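Local coordinates for NEQ263 (Nanoarchaeum equitans Kin4-M, PDB 5BN3), which binds ADP, and probably ATP, as a subunit of the catalytic core of an archaeal ATP synthase, pairing with a V-type alpha chain, at residues S166-Y169 with K170-D174. Residues are numbered along the deposited sequence; the frame is centred on the assembly and turned at random.
Sequences SDIY and KMFID
Phe172 packs against Ile168 one helical turn earlier, the two side chains running side by side in the same direction with Ile168 CG2 4.2 Å from Phe172 CE1. The phenyl ring also brings its edge to the Ile168 carbonyl: Ile168 O lies in the plane of the ring, 3.2 Å from Phe172 CD1. That oxygen is shared by two weak bonds, from Phe172 N and from Met171 N, whereas Ile173 N reaches Tyr169 O at 3.1 Å in a nearly straight bond (171°). At the start of the helix Lys170 N bonds to Ser166 O at 2.9 Å, and Met171 N bonds to Asp167 O.

The Tyr169 side chain leaves in a different direction. With CG held between its own backbone N and carbonyl carbon (chi1 66°), a position uncommon inside helices, where the preceding turn is in the way, but possible here in the first turn, the phenol folds back toward the N-terminal end, laying one face over Ser166 CA, 3.4 Å above the ring plane and toward its rim. The aliphatic part of Lys170 runs alongside, CG 3.9 Å from Tyr169 CE1, and Ile173 CD1 approaches Tyr169 CD1 at 4.3 Å.

This is the first part of the helix in the beta-alpha-beta unit 156-162, 166-178, 185-190 of the nucleotide-binding domain. Phe172 stacks on Phe159, and Tyr169 and Ile173 lie against strand 185-190, the Tyr169 hydroxyl weakly hydrogen-bonded to Lys191. The chemistry is therefore divided by side: apolar groups and rings seat the helix on the sheet and against helix 140-151, while Ser166, Asp167, Lys170 and Asp174 meet the neighbouring alpha chain.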
loop_
_atom_site.group_PDB
_atom_site.type_symbol
_atom_site.label_atom_id
_atom_site.label_comp_id
_atom_site.label_asym_id
_atom_site.label_seq_id
_atom_site.Cartn_x
_atom_site.Cartn_y
_atom_site.Cartn_z
ATOM N N SER B 166 -9.783 -19.446 -26.665
ATOM C CA SER B 166 -9.864 -20.596 -27.565
ATOM C C SER B 166 -8.528 -20.956 -28.202
ATOM O O SER B 166 -8.243 -22.131 -28.416
ATOM C CB SER B 166 -10.928 -20.377 -28.644
ATOM O OG SER B 166 -10.611 -19.273 -29.472
ATOM N N ASP B 167 -7.720 -19.946 -28.505
ATOM C CA ASP B 167 -6.373 -20.164 -29.034
ATOM C C ASP B 167 -5.562 -21.109 -28.154
ATOM O O ASP B 167 -4.784 -21.924 -28.650
ATOM C CB ASP B 167 -5.631 -18.832 -29.131
ATOM C CG ASP B 167 -6.096 -17.986 -30.291
ATOM O OD1 ASP B 167 -7.097 -18.352 -30.943
ATOM O OD2 ASP B 167 -5.460 -16.943 -30.541
ATOM N N ILE B 168 -5.749 -20.991 -26.844
ATOM C CA ILE B 168 -4.992 -21.788 -25.888
ATOM C C ILE B 168 -5.476 -23.240 -25.819
ATOM O O ILE B 168 -4.689 -24.167 -26.022
ATOM C CB ILE B 168 -4.994 -21.143 -24.483
ATOM C CG1 ILE B 168 -4.427 -19.720 -24.547
ATOM C CG2 ILE B 168 -4.198 -21.987 -23.507
ATOM C CD1 ILE B 168 -3.054 -19.628 -25.196
ATOM N N TYR B 169 -6.765 -23.451 -25.553
ATOM C CA TYR B 169 -7.262 -24.824 -25.442
ATOM C C TYR B 169 -7.271 -25.589 -26.771
ATOM O O TYR B 169 -7.176 -26.816 -26.779
ATOM C CB TYR B 169 -8.607 -24.922 -24.690
ATOM C CG TYR B 169 -9.824 -24.285 -25.334
ATOM C CD1 TYR B 169 -10.409 -24.831 -26.471
ATOM C CD2 TYR B 169 -10.433 -23.179 -24.756
ATOM C CE1 TYR B 169 -11.534 -24.265 -27.036
ATOM C CE2 TYR B 169 -11.560 -22.611 -25.312
ATOM C CZ TYR B 169 -12.104 -23.157 -26.452
ATOM O OH TYR B 169 -13.225 -22.597 -27.015
ATOM N N LYS B 170 -7.361 -24.870 -27.886
ATOM C CA LYS B 170 -7.255 -25.512 -29.194
ATOM C C LYS B 170 -5.814 -25.911 -29.500
ATOM O O LYS B 170 -5.577 -26.867 -30.234
ATOM C CB LYS B 170 -7.820 -24.616 -30.302
ATOM C CG LYS B 170 -9.322 -24.405 -30.208
ATOM C CD LYS B 170 -9.980 -24.411 -31.578
ATOM C CE LYS B 170 -11.494 -24.522 -31.446
ATOM N NZ LYS B 170 -12.146 -24.948 -32.718
ATOM N N MET B 171 -4.858 -25.178 -28.936
ATOM C CA MET B 171 -3.445 -25.528 -29.063
ATOM C C MET B 171 -3.176 -26.887 -28.426
ATOM O O MET B 171 -2.428 -27.702 -28.968
ATOM C CB MET B 171 -2.565 -24.459 -28.409
ATOM C CG MET B 171 -1.078 -24.766 -28.447
ATOM S SD MET B 171 -0.102 -23.720 -27.347
ATOM C CE MET B 171 -0.627 -22.088 -27.869
ATOM N N PHE B 172 -3.797 -27.127 -27.275
ATOM C CA PHE B 172 -3.682 -28.408 -26.584
ATOM C C PHE B 172 -4.358 -29.524 -27.371
ATOM O O PHE B 172 -3.749 -30.559 -27.640
ATOM C CB PHE B 172 -4.306 -28.318 -25.189
ATOM C CG PHE B 172 -3.409 -27.693 -24.159
ATOM C CD1 PHE B 172 -3.295 -26.315 -24.060
ATOM C CD2 PHE B 172 -2.689 -28.487 -23.279
ATOM C CE1 PHE B 172 -2.472 -25.741 -23.107
ATOM C CE2 PHE B 172 -1.865 -27.920 -22.325
ATOM C CZ PHE B 172 -1.757 -26.545 -22.239
ATOM N N ILE B 173 -5.626 -29.309 -27.716
ATOM C CA ILE B 173 -6.418 -30.286 -28.463
ATOM C C ILE B 173 -5.733 -30.711 -29.762
ATOM O O ILE B 173 -5.643 -31.903 -30.066
ATOM C CB ILE B 173 -7.830 -29.731 -28.778
ATOM C CG1 ILE B 173 -8.651 -29.591 -27.492
ATOM C CG2 ILE B 173 -8.563 -30.627 -29.763
ATOM C CD1 ILE B 173 -10.019 -28.965 -27.700
ATOM N N ASP B 174 -5.242 -29.734 -30.518
ATOM C CA ASP B 174 -4.583 -30.010 -31.792
ATOM C C ASP B 174 -3.284 -30.808 -31.639
ATOM O O ASP B 174 -2.984 -31.666 -32.466
ATOM C CB ASP B 174 -4.334 -28.709 -32.565
ATOM C CG ASP B 174 -5.622 -28.062 -33.057
ATOM O OD1 ASP B 174 -6.690 -28.706 -32.974
ATOM O OD2 ASP B 174 -5.559 -26.912 -33.541
#